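Side-chain contacts in VIN1 (Oscarella pearsei, PDB 6BFI), which binds actin filaments and may play a role in cell-cell adhesion: residues A[66-69]-A[70-73]; A[104-107]-A[108-112]; A[414-417]-A[418-422]; A[468-471]-A[472-475]. All coordinates share one frame; numbering follows the deposited sequence.

Contact 1 of 4, residues A[66-69]-A[70-73]; sequences NDED and FKAE
Asp-67 and Phe-70 meet at the first turn of helix 68-97, in the helical-bundle architecture of the vinculin family. Asp-67 holds the N-cap position but makes no capping bond with its side chain. Its carboxylate instead comes up to the start of the Phe-70 side chain, with Asp-67 OD2 3.6 Å from Phe-70 CB. The touch is at CB and not over the ring. Asp-67 OD2 is hydrogen-bonded to Ser-129 OG and OD1 to Ser-65 OG, while the Phe-70 ring leads away from this turn and packs on Cys-125 and Ala-126 of helix 102-145.

Lys-71 comes next. CG sits anti to its own carbonyl carbon (chi1 -58°) and the chain is extended beyond it, which carries the amine back past the start of the helix. On the way Lys-71 CG passes 3.6 Å from Asp-67 O. Glu-68, bent at chi2, crosses this chain: Glu-68 OE1 is 3.9 Å from Lys-71 CD. Glu-68 OE2 and Lys-71 NZ form a long salt bridge of 4.0 Å. With a leucine in place of Lys-71, the Glu-68 carboxylate would probably lose its opposite charge and Ser-65 O the weak hydrogen bond it takes from NZ.

Ala-72 N bonds to Glu-68 O at 2.9 Å, and its CB touches the same oxygen. Glu-73 closes the turn, with OE1 in a salt bridge to Arg-128. Its chain runs alongside the Asp-69 carbonyl, which accepts Glu-73 N, and Glu-73 CG lies 3.2 Å from Asp-69 O.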
ATOM      1  N   ASN A  66      20.520  -4.476 -34.404  1.00108.43           N
ATOM      2  CA  ASN A  66      21.918  -4.086 -34.560  1.00115.24           C
ATOM      3  C   ASN A  66      22.707  -4.307 -33.273  1.00119.75           C
ATOM      4  O   ASN A  66      23.682  -3.600 -33.008  1.00122.59           O
ATOM      5  CB  ASN A  66      22.041  -2.631 -35.016  1.00118.21           C
ATOM      6  CG  ASN A  66      22.379  -2.508 -36.495  1.00120.87           C
ATOM      7  OD1 ASN A  66      22.239  -3.463 -37.259  1.00119.00           O
ATOM      8  ND2 ASN A  66      22.827  -1.324 -36.903  1.00124.60           N
ATOM      9  N   ASP A  67      22.296  -5.281 -32.466  1.00121.05           N
ATOM     10  CA  ASP A  67      23.050  -5.709 -31.295  1.00124.16           C
ATOM     11  C   ASP A  67      23.381  -7.186 -31.448  1.00127.13           C
ATOM     12  O   ASP A  67      22.487  -8.007 -31.682  1.00119.75           O
ATOM     13  CB  ASP A  67      22.273  -5.453 -29.998  1.00116.26           C
ATOM     14  CG  ASP A  67      20.880  -6.046 -30.021  1.00104.00           C
ATOM     15  OD1 ASP A  67      20.302  -6.162 -31.123  1.00104.49           O
ATOM     16  OD2 ASP A  67      20.364  -6.391 -28.937  1.00 96.43           O
ATOM     17  N   GLU A  68      24.668  -7.519 -31.327  1.00142.19           N
ATOM     18  CA  GLU A  68      25.119  -8.880 -31.598  1.00146.35           C
ATOM     19  C   GLU A  68      24.750  -9.855 -30.489  1.00139.23           C
ATOM     20  O   GLU A  68      24.783 -11.068 -30.716  1.00137.71           O
ATOM     21  CB  GLU A  68      26.631  -8.895 -31.822  1.00155.06           C
ATOM     22  CG  GLU A  68      27.083  -8.120 -33.048  1.00163.09           C
ATOM     23  CD  GLU A  68      26.708  -8.806 -34.347  1.00166.80           C
ATOM     24  OE1 GLU A  68      26.451 -10.028 -34.326  1.00165.54           O
ATOM     25  OE2 GLU A  68      26.671  -8.122 -35.393  1.00170.31           O
ATOM     26  N   ASP A  69      24.406  -9.359 -29.298  1.00124.63           N
ATOM     27  CA  ASP A  69      23.996 -10.253 -28.221  1.00115.20           C
ATOM     28  C   ASP A  69      22.689 -10.958 -28.561  1.00106.04           C
ATOM     29  O   ASP A  69      22.552 -12.169 -28.346  1.00105.26           O
ATOM     30  CB  ASP A  69      23.863  -9.468 -26.917  1.00114.50           C
ATOM     31  CG  ASP A  69      25.093  -8.635 -26.614  1.00114.60           C
ATOM     32  OD1 ASP A  69      26.218  -9.144 -26.801  1.00114.18           O
ATOM     33  OD2 ASP A  69      24.935  -7.467 -26.199  1.00114.40           O
ATOM     34  N   PHE A  70      21.722 -10.215 -29.099  1.00 99.83           N
ATOM     35  CA  PHE A  70      20.459 -10.807 -29.528  1.00 93.94           C
ATOM     36  C   PHE A  70      20.683 -11.820 -30.647  1.00 93.46           C
ATOM     37  O   PHE A  70      20.206 -12.962 -30.579  1.00 83.55           O
ATOM     38  CB  PHE A  70      19.511  -9.688 -29.966  1.00 85.42           C
ATOM     39  CG  PHE A  70      18.189 -10.166 -30.488  1.00 82.89           C
ATOM     40  CD1 PHE A  70      17.298 -10.824 -29.661  1.00 79.22           C
ATOM     41  CD2 PHE A  70      17.825  -9.921 -31.802  1.00 88.52           C
ATOM     42  CE1 PHE A  70      16.075 -11.252 -30.141  1.00 77.17           C
ATOM     43  CE2 PHE A  70      16.604 -10.346 -32.286  1.00 87.38           C
ATOM     44  CZ  PHE A  70      15.728 -11.011 -31.453  1.00 78.80           C
ATOM     45  N   LYS A  71      21.434 -11.419 -31.679  1.00 95.17           N
ATOM     46  CA  LYS A  71      21.705 -12.310 -32.802  1.00 90.86           C
ATOM     47  C   LYS A  71      22.475 -13.551 -32.372  1.00 90.96           C
ATOM     48  O   LYS A  71      22.380 -14.596 -33.025  1.00 90.24           O
ATOM     49  CB  LYS A  71      22.480 -11.561 -33.886  1.00 96.65           C
ATOM     50  CG  LYS A  71      21.780 -10.323 -34.409  1.00 97.00           C
ATOM     51  CD  LYS A  71      22.713  -9.495 -35.272  1.00101.31           C
ATOM     52  CE  LYS A  71      22.020  -8.249 -35.788  1.00102.70           C
ATOM     53  NZ  LYS A  71      22.959  -7.358 -36.525  1.00111.87           N
ATOM     54  N   ALA A  72      23.241 -13.459 -31.282  1.00 93.56           N
ATOM     55  CA  ALA A  72      23.979 -14.616 -30.791  1.00 96.96           C
ATOM     56  C   ALA A  72      23.121 -15.520 -29.915  1.00 98.52           C
ATOM     57  O   ALA A  72      23.295 -16.743 -29.940  1.00 98.64           O
ATOM     58  CB  ALA A  72      25.214 -14.159 -30.013  1.00 99.12           C
ATOM     59  N   GLU A  73      22.191 -14.946 -29.147  1.00100.86           N
ATOM     60  CA  GLU A  73      21.358 -15.727 -28.242  1.00 97.34           C
ATOM     61  C   GLU A  73      20.126 -16.317 -28.914  1.00 91.12           C
ATOM     62  O   GLU A  73      19.489 -17.201 -28.331  1.00 91.05           O
ATOM     63  CB  GLU A  73      20.919 -14.863 -27.055  1.00101.92           C
ATOM     64  CG  GLU A  73      22.057 -14.403 -26.158  1.00110.33           C
ATOM     65  CD  GLU A  73      21.623 -13.339 -25.169  1.00115.98           C
ATOM     66  OE1 GLU A  73      20.420 -13.000 -25.152  1.00116.43           O
ATOM     67  OE2 GLU A  73      22.483 -12.841 -24.412  1.00119.90           O
TER

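Contact 2 of 4, residues A[104-107]-A[108-112]; sequences GKRK and LLDGA
Asp-110 lies one turn after Arg-106 on helix 102-145, and the two side chains form an i to i+4 ion pair near the start of this long bundle helix. Asp-110 starts close to the backbone: Asp-110 CB is 3.3 Å from Arg-106 O, the oxygen that also accepts Asp-110 N. Asp-110 CG stays near the same carbonyl, at 3.6 Å from Arg-106 O. OD1 remains on that side as well. Asp-110 OD2 turns to the charge and stands 3.8 Å from Arg-106 NH1. This is a long salt bridge. The guanidinium and carboxylate planes are 76° apart, far from the flat pairing that two short bonds would need. Arg-106 gets there because its chain bends at chi3 (74°) after an extended start.

On another side of the helix Lys-105 bends only at its last torsion, and the amine comes back over Leu-109. Both residues touch Lys-719 of helix 718-745. Leu-108 packs on Ala-91 and Leu-95 of helix 68-97 and on His-28 of helix 8-32. Lys-107 makes a cation-pi contact with Phe-87. Leu-109 CG sits 3.5 Å from Lys-105 O, and Leu-109 CD1 meets Lys-105 NZ at 3.6 Å.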
ATOM      1  N   GLY A 104       7.123 -42.661 -25.965  1.00 80.68           N
ATOM      2  CA  GLY A 104       6.027 -41.729 -26.175  1.00 75.88           C
ATOM      3  C   GLY A 104       5.752 -40.872 -24.955  1.00 71.75           C
ATOM      4  O   GLY A 104       5.580 -39.656 -25.063  1.00 67.82           O
ATOM      5  N   LYS A 105       5.717 -41.496 -23.776  1.00 71.09           N
ATOM      6  CA  LYS A 105       5.505 -40.754 -22.537  1.00 71.38           C
ATOM      7  C   LYS A 105       6.662 -39.799 -22.264  1.00 67.20           C
ATOM      8  O   LYS A 105       6.450 -38.617 -21.951  1.00 62.64           O
ATOM      9  CB  LYS A 105       5.325 -41.737 -21.378  1.00 78.64           C
ATOM     10  CG  LYS A 105       5.025 -41.100 -20.032  1.00 84.65           C
ATOM     11  CD  LYS A 105       4.863 -42.169 -18.957  1.00 91.42           C
ATOM     12  CE  LYS A 105       4.491 -41.561 -17.615  1.00 91.74           C
ATOM     13  NZ  LYS A 105       5.548 -40.644 -17.112  1.00 90.39           N
ATOM     14  N   ARG A 106       7.897 -40.295 -22.394  1.00 68.96           N
ATOM     15  CA  ARG A 106       9.071 -39.479 -22.104  1.00 69.31           C
ATOM     16  C   ARG A 106       9.135 -38.260 -23.015  1.00 66.12           C
ATOM     17  O   ARG A 106       9.305 -37.130 -22.546  1.00 64.76           O
ATOM     18  CB  ARG A 106      10.343 -40.316 -22.241  1.00 77.22           C
ATOM     19  CG  ARG A 106      11.613 -39.582 -21.831  1.00 85.68           C
ATOM     20  CD  ARG A 106      12.870 -40.379 -22.165  1.00 93.57           C
ATOM     21  NE  ARG A 106      13.163 -40.382 -23.597  1.00 97.84           N
ATOM     22  CZ  ARG A 106      13.862 -39.435 -24.218  1.00 99.65           C
ATOM     23  NH1 ARG A 106      14.337 -38.402 -23.534  1.00 99.63           N
ATOM     24  NH2 ARG A 106      14.083 -39.518 -25.523  1.00 99.55           N
ATOM     25  N   LYS A 107       9.001 -38.470 -24.327  1.00 66.45           N
ATOM     26  CA  LYS A 107       9.079 -37.346 -25.256  1.00 66.58           C
ATOM     27  C   LYS A 107       7.853 -36.450 -25.152  1.00 62.45           C
ATOM     28  O   LYS A 107       7.939 -35.251 -25.447  1.00 58.48           O
ATOM     29  CB  LYS A 107       9.256 -37.854 -26.686  1.00 73.87           C
ATOM     30  CG  LYS A 107      10.460 -38.766 -26.861  1.00 80.90           C
ATOM     31  CD  LYS A 107      10.685 -39.137 -28.315  1.00 86.98           C
ATOM     32  CE  LYS A 107      11.676 -38.192 -28.967  1.00 90.84           C
ATOM     33  NZ  LYS A 107      12.968 -38.177 -28.225  1.00 92.44           N
ATOM     34  N   LEU A 108       6.712 -37.004 -24.733  1.00 61.39           N
ATOM     35  CA  LEU A 108       5.529 -36.179 -24.512  1.00 56.66           C
ATOM     36  C   LEU A 108       5.762 -35.191 -23.376  1.00 55.68           C
ATOM     37  O   LEU A 108       5.487 -33.993 -23.516  1.00 53.80           O
ATOM     38  CB  LEU A 108       4.314 -37.059 -24.216  1.00 57.91           C
ATOM     39  CG  LEU A 108       3.008 -36.288 -23.988  1.00 54.81           C
ATOM     40  CD1 LEU A 108       2.424 -35.808 -25.307  1.00 54.38           C
ATOM     41  CD2 LEU A 108       1.996 -37.122 -23.226  1.00 58.85           C
ATOM     42  N   LEU A 109       6.278 -35.674 -22.242  1.00 60.96           N
ATOM     43  CA  LEU A 109       6.533 -34.778 -21.117  1.00 61.41           C
ATOM     44  C   LEU A 109       7.692 -33.831 -21.411  1.00 65.79           C
ATOM     45  O   LEU A 109       7.607 -32.628 -21.128  1.00 62.78           O
ATOM     46  CB  LEU A 109       6.809 -35.589 -19.852  1.00 59.24           C
ATOM     47  CG  LEU A 109       5.661 -36.463 -19.334  1.00 58.97           C
ATOM     48  CD1 LEU A 109       6.088 -37.240 -18.097  1.00 57.70           C
ATOM     49  CD2 LEU A 109       4.428 -35.621 -19.043  1.00 54.24           C
ATOM     50  N   ASP A 110       8.779 -34.356 -21.986  1.00 72.30           N
ATOM     51  CA  ASP A 110       9.955 -33.536 -22.269  1.00 80.35           C
ATOM     52  C   ASP A 110       9.629 -32.421 -23.255  1.00 76.33           C
ATOM     53  O   ASP A 110       9.885 -31.244 -22.981  1.00 72.29           O
ATOM     54  CB  ASP A 110      11.091 -34.408 -22.801  1.00 89.81           C
ATOM     55  CG  ASP A 110      12.037 -34.866 -21.708  1.00 96.05           C
ATOM     56  OD1 ASP A 110      11.593 -34.981 -20.545  1.00 98.76           O
ATOM     57  OD2 ASP A 110      13.223 -35.107 -22.012  1.00101.56           O
ATOM     58  N   GLY A 111       9.075 -32.773 -24.417  1.00 74.01           N
ATOM     59  CA  GLY A 111       8.660 -31.747 -25.359  1.00 69.10           C
ATOM     60  C   GLY A 111       7.580 -30.847 -24.797  1.00 65.24           C
ATOM     61  O   GLY A 111       7.499 -29.666 -25.155  1.00 63.71           O
ATOM     62  N   ALA A 112       6.745 -31.386 -23.905  1.00 63.17           N
ATOM     63  CA  ALA A 112       5.707 -30.586 -23.265  1.00 61.51           C
ATOM     64  C   ALA A 112       6.308 -29.435 -22.469  1.00 57.13           C
ATOM     65  O   ALA A 112       5.925 -28.273 -22.646  1.00 55.03           O
ATOM     66  CB  ALA A 112       4.852 -31.478 -22.366  1.00 65.07           C
TER

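Contact 3 of 4, residues A[414-417]-A[418-422]; sequences TARL and ADTAE
Arg-416 and Thr-420 stand one turn apart on helix 399-427 and bring their polar groups to the same outside carboxylate. Thr-420 OG1 sits beside its own backbone N (chi1 -70°). This turns the hydroxyl back over the preceding turn, with Thr-420 OG1 3.2 Å from Arg-416 O. The guanidinium group lies obliquely to the hydroxyl, with Arg-416 NE 4.3 Å away from Thr-420 OG1. They do not bond to each other. Asp-375 OD2 joins them, in a salt bridge with Arg-416 NE and a hydrogen bond with Thr-420 OG1, which Arg-371 NH2 also meets.

Asp-419 takes a different direction. Its carboxylate folds over the turn before, with Asp-419 OD1 3.2 Å from Ala-415 O. These are two acceptors, and the partner of OD1 is Arg-446, in a salt bridge. Arg-416 NH1 is 5.7 Å from Asp-419 OD2, so the two charges are not in contact.

Ala-421 CB rests on the backbone of Leu-417, 3.6 Å from Leu-417 O. The apolar packing of these two side chains is with Leu-445, Leu-438 and Met-486 on helices 432-449 and 466-493. On the polar side, the carboxylate shared by an arginine and a buried threonine is probably stabilised in its charged form.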
ATOM      1  N   THR A 414       8.828  20.329  10.930  1.00 47.01           N
ATOM      2  CA  THR A 414       8.701  19.261   9.940  1.00 46.93           C
ATOM      3  C   THR A 414       9.136  17.912  10.501  1.00 46.69           C
ATOM      4  O   THR A 414       8.535  16.880  10.162  1.00 47.54           O
ATOM      5  CB  THR A 414       9.499  19.608   8.680  1.00 44.47           C
ATOM      6  OG1 THR A 414       9.383  18.544   7.729  1.00 47.02           O
ATOM      7  CG2 THR A 414      10.971  19.839   9.003  1.00 43.52           C
ATOM      8  N   ALA A 415      10.149  17.893  11.372  1.00 48.91           N
ATOM      9  CA  ALA A 415      10.499  16.648  12.048  1.00 53.08           C
ATOM     10  C   ALA A 415       9.319  16.115  12.851  1.00 53.22           C
ATOM     11  O   ALA A 415       9.057  14.905  12.860  1.00 50.36           O
ATOM     12  CB  ALA A 415      11.714  16.856  12.951  1.00 45.10           C
ATOM     13  N   ARG A 416       8.582  17.009  13.518  1.00 53.47           N
ATOM     14  CA  ARG A 416       7.420  16.577  14.288  1.00 50.07           C
ATOM     15  C   ARG A 416       6.319  16.045  13.380  1.00 54.77           C
ATOM     16  O   ARG A 416       5.657  15.051  13.715  1.00 43.85           O
ATOM     17  CB  ARG A 416       6.899  17.730  15.144  1.00 48.10           C
ATOM     18  CG  ARG A 416       5.745  17.352  16.051  1.00 48.31           C
ATOM     19  CD  ARG A 416       6.166  16.320  17.084  1.00 55.56           C
ATOM     20  NE  ARG A 416       5.152  16.158  18.119  1.00 63.77           N
ATOM     21  CZ  ARG A 416       5.341  15.500  19.257  1.00 68.91           C
ATOM     22  NH1 ARG A 416       6.513  14.935  19.514  1.00 72.99           N
ATOM     23  NH2 ARG A 416       4.360  15.413  20.143  1.00 68.76           N
ATOM     24  N   LEU A 417       6.101  16.692  12.231  1.00 51.79           N
ATOM     25  CA  LEU A 417       5.115  16.186  11.278  1.00 49.14           C
ATOM     26  C   LEU A 417       5.457  14.768  10.841  1.00 51.33           C
ATOM     27  O   LEU A 417       4.594  13.879  10.840  1.00 55.20           O
ATOM     28  CB  LEU A 417       5.026  17.108  10.062  1.00 45.41           C
ATOM     29  CG  LEU A 417       4.472  18.513  10.282  1.00 49.34           C
ATOM     30  CD1 LEU A 417       4.388  19.250   8.952  1.00 49.97           C
ATOM     31  CD2 LEU A 417       3.112  18.457  10.966  1.00 45.37           C
ATOM     32  N   ALA A 418       6.719  14.534  10.470  1.00 51.76           N
ATOM     33  CA  ALA A 418       7.102  13.203  10.003  1.00 48.89           C
ATOM     34  C   ALA A 418       7.011  12.171  11.122  1.00 50.96           C
ATOM     35  O   ALA A 418       6.597  11.028  10.888  1.00 48.81           O
ATOM     36  CB  ALA A 418       8.510  13.239   9.409  1.00 46.98           C
ATOM     37  N   ASP A 419       7.389  12.555  12.346  1.00 55.90           N
ATOM     38  CA  ASP A 419       7.266  11.641  13.478  1.00 60.90           C
ATOM     39  C   ASP A 419       5.811  11.259  13.720  1.00 59.91           C
ATOM     40  O   ASP A 419       5.497  10.083  13.937  1.00 60.94           O
ATOM     41  CB  ASP A 419       7.870  12.268  14.735  1.00 70.19           C
ATOM     42  CG  ASP A 419       9.384  12.200  14.750  1.00 80.69           C
ATOM     43  OD1 ASP A 419       9.982  12.002  13.671  1.00 87.66           O
ATOM     44  OD2 ASP A 419       9.975  12.343  15.841  1.00 88.06           O
ATOM     45  N   THR A 420       4.909  12.242  13.681  1.00 56.88           N
ATOM     46  CA  THR A 420       3.493  11.952  13.880  1.00 53.71           C
ATOM     47  C   THR A 420       2.957  11.048  12.777  1.00 50.94           C
ATOM     48  O   THR A 420       2.193  10.112  13.048  1.00 55.03           O
ATOM     49  CB  THR A 420       2.700  13.255  13.954  1.00 55.41           C
ATOM     50  OG1 THR A 420       3.016  13.930  15.178  1.00 59.88           O
ATOM     51  CG2 THR A 420       1.202  12.983  13.907  1.00 55.93           C
ATOM     52  N   ALA A 421       3.353  11.304  11.527  1.00 48.41           N
ATOM     53  CA  ALA A 421       2.974  10.399  10.446  1.00 45.30           C
ATOM     54  C   ALA A 421       3.460   8.981  10.723  1.00 44.63           C
ATOM     55  O   ALA A 421       2.739   8.008  10.468  1.00 43.81           O
ATOM     56  CB  ALA A 421       3.526  10.909   9.115  1.00 40.89           C
ATOM     57  N   GLU A 422       4.673   8.843  11.268  1.00 43.77           N
ATOM     58  CA  GLU A 422       5.185   7.516  11.596  1.00 51.34           C
ATOM     59  C   GLU A 422       4.360   6.859  12.698  1.00 54.20           C
ATOM     60  O   GLU A 422       4.086   5.653  12.639  1.00 55.14           O
ATOM     61  CB  GLU A 422       6.654   7.604  12.006  1.00 55.08           C
ATOM     62  CG  GLU A 422       7.229   6.295  12.525  1.00 68.33           C
ATOM     63  CD  GLU A 422       7.188   5.187  11.488  1.00 74.01           C
ATOM     64  OE1 GLU A 422       7.491   5.466  10.308  1.00 76.42           O
ATOM     65  OE2 GLU A 422       6.846   4.039  11.853  1.00 73.17           O
TER

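Contact 4 of 4, residues A[468-471]-A[472-475]; sequences AKDY and LRTV
Tyr-471 lays one face of its ring over Val-475, one turn later on helix 466-493. Val-475 CG2 is 4.0 Å from the Tyr-471 ring centroid and 22° off the normal, a CH-pi contact displaced toward the rim. The closest ring atom is Tyr-471 CE2, at 3.7 Å from Val-475 CG2. Val-475 CG2 also sits 3.3 Å from Tyr-471 O, so this methyl is wedged between ring and backbone. The ring reaches this place because CG is anti to the backbone N (chi1 -172°). It packs on Ser-207, Ser-208 and Val-211 of helix 185-215. With an alanine here, Val-475 CG2 would probably lose its aromatic cover and a gap would open against helix 185-215.

Thr-474 returns to the backbone. Thr-474 OG1 donates to Asp-470 O at 2.9 Å, and its N donates to the same oxygen from the opposite face of the carbonyl plane. Asp-470 and Arg-473 run side by side at the exposed side. Asp-470 OD1 and Arg-473 NH2 form a salt bridge of 3.4 Å, whose hydrogen bond is weak. A threonine hydroxyl bonded to the carbonyl four residues back is a common feature of alpha-helices; here it lies on an amphipathic helix of a vinculin-family bundle.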
ATOM      1  N   ALA A 468      17.150  33.637  -6.794  1.00 67.72           N
ATOM      2  CA  ALA A 468      17.157  32.942  -5.510  1.00 61.92           C
ATOM      3  C   ALA A 468      15.800  33.042  -4.829  1.00 59.21           C
ATOM      4  O   ALA A 468      15.349  32.090  -4.181  1.00 59.78           O
ATOM      5  CB  ALA A 468      18.254  33.509  -4.610  1.00 63.03           C
ATOM      6  N   LYS A 469      15.132  34.188  -4.972  1.00 60.89           N
ATOM      7  CA  LYS A 469      13.804  34.363  -4.391  1.00 65.94           C
ATOM      8  C   LYS A 469      12.806  33.390  -5.005  1.00 63.65           C
ATOM      9  O   LYS A 469      12.062  32.706  -4.288  1.00 58.95           O
ATOM     10  CB  LYS A 469      13.348  35.808  -4.592  1.00 72.08           C
ATOM     11  CG  LYS A 469      12.018  36.163  -3.955  1.00 76.45           C
ATOM     12  CD  LYS A 469      11.664  37.610  -4.265  1.00 87.31           C
ATOM     13  CE  LYS A 469      10.567  38.140  -3.358  1.00 90.07           C
ATOM     14  NZ  LYS A 469      10.348  39.599  -3.572  1.00 96.37           N
ATOM     15  N   ASP A 470      12.782  33.309  -6.339  1.00 65.24           N
ATOM     16  CA  ASP A 470      11.846  32.419  -7.016  1.00 65.13           C
ATOM     17  C   ASP A 470      12.155  30.960  -6.709  1.00 59.88           C
ATOM     18  O   ASP A 470      11.239  30.139  -6.570  1.00 57.54           O
ATOM     19  CB  ASP A 470      11.879  32.668  -8.523  1.00 73.46           C
ATOM     20  CG  ASP A 470      11.769  34.142  -8.875  1.00 85.19           C
ATOM     21  OD1 ASP A 470      11.394  34.940  -7.989  1.00 91.06           O
ATOM     22  OD2 ASP A 470      12.057  34.501 -10.036  1.00 87.90           O
ATOM     23  N   TYR A 471      13.441  30.616  -6.591  1.00 56.34           N
ATOM     24  CA  TYR A 471      13.790  29.243  -6.249  1.00 54.62           C
ATOM     25  C   TYR A 471      13.357  28.902  -4.829  1.00 54.25           C
ATOM     26  O   TYR A 471      12.832  27.809  -4.580  1.00 51.26           O
ATOM     27  CB  TYR A 471      15.290  29.011  -6.424  1.00 53.91           C
ATOM     28  CG  TYR A 471      15.677  27.558  -6.276  1.00 57.12           C
ATOM     29  CD1 TYR A 471      15.343  26.630  -7.253  1.00 58.24           C
ATOM     30  CD2 TYR A 471      16.368  27.112  -5.157  1.00 53.88           C
ATOM     31  CE1 TYR A 471      15.686  25.299  -7.122  1.00 66.36           C
ATOM     32  CE2 TYR A 471      16.718  25.784  -5.017  1.00 59.00           C
ATOM     33  CZ  TYR A 471      16.372  24.880  -6.001  1.00 67.24           C
ATOM     34  OH  TYR A 471      16.716  23.552  -5.869  1.00 71.69           O
ATOM     35  N   LEU A 472      13.564  29.828  -3.885  1.00 56.52           N
ATOM     36  CA  LEU A 472      13.092  29.609  -2.521  1.00 54.78           C
ATOM     37  C   LEU A 472      11.583  29.422  -2.488  1.00 60.51           C
ATOM     38  O   LEU A 472      11.073  28.558  -1.764  1.00 59.17           O
ATOM     39  CB  LEU A 472      13.505  30.775  -1.622  1.00 53.04           C
ATOM     40  CG  LEU A 472      12.897  30.806  -0.214  1.00 51.86           C
ATOM     41  CD1 LEU A 472      13.241  29.541   0.565  1.00 50.14           C
ATOM     42  CD2 LEU A 472      13.340  32.045   0.550  1.00 50.32           C
ATOM     43  N   ARG A 473      10.847  30.221  -3.267  1.00 67.31           N
ATOM     44  CA  ARG A 473       9.397  30.051  -3.314  1.00 71.27           C
ATOM     45  C   ARG A 473       9.022  28.692  -3.894  1.00 72.02           C
ATOM     46  O   ARG A 473       8.095  28.032  -3.404  1.00 76.30           O
ATOM     47  CB  ARG A 473       8.762  31.180  -4.125  1.00 77.65           C
ATOM     48  CG  ARG A 473       7.264  31.033  -4.326  1.00 83.40           C
ATOM     49  CD  ARG A 473       6.664  32.314  -4.875  1.00 93.62           C
ATOM     50  NE  ARG A 473       7.508  32.906  -5.909  1.00 99.09           N
ATOM     51  CZ  ARG A 473       7.227  34.039  -6.546  1.00103.99           C
ATOM     52  NH1 ARG A 473       6.118  34.706  -6.259  1.00109.04           N
ATOM     53  NH2 ARG A 473       8.056  34.502  -7.472  1.00103.73           N
ATOM     54  N   THR A 474       9.741  28.247  -4.927  1.00 67.25           N
ATOM     55  CA  THR A 474       9.452  26.949  -5.529  1.00 64.38           C
ATOM     56  C   THR A 474       9.671  25.817  -4.530  1.00 55.34           C
ATOM     57  O   THR A 474       8.826  24.922  -4.387  1.00 55.59           O
ATOM     58  CB  THR A 474      10.320  26.744  -6.770  1.00 67.70           C
ATOM     59  OG1 THR A 474      10.035  27.767  -7.732  1.00 72.40           O
ATOM     60  CG2 THR A 474      10.040  25.389  -7.384  1.00 68.18           C
ATOM     61  N   VAL A 475      10.809  25.838  -3.830  1.00 50.81           N
ATOM     62  CA  VAL A 475      11.077  24.823  -2.815  1.00 48.99           C
ATOM     63  C   VAL A 475      10.019  24.879  -1.722  1.00 50.83           C
ATOM     64  O   VAL A 475       9.569  23.841  -1.216  1.00 52.18           O
ATOM     65  CB  VAL A 475      12.496  24.999  -2.243  1.00 49.46           C
ATOM     66  CG1 VAL A 475      12.750  23.992  -1.131  1.00 52.27           C
ATOM     67  CG2 VAL A 475      13.531  24.847  -3.344  1.00 50.16           C
TER

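In the fold
All four contacts are local, between neighbouring turns of one helix, and contact 1 includes the residues leading into it. None touches another. Contacts 1 and 2 lie on successive helices, 68-97 and 102-145, with centres 31 Å apart. Each packs on the other's helix: Phe-70 of contact 1 meets helix 102-145, and Leu-108 of contact 2 meets helix 68-97. Contacts 3 and 4 form a second pair, with centres 24 Å and nearest atoms about 10 Å apart. Leu-417 of contact 3 packs on Trp-479 and Met-486, further along the helix that carries contact 4. The two pairs are far apart. Contacts 2 and 4 have centres 69 Å apart, on opposite sides of the chain's centre.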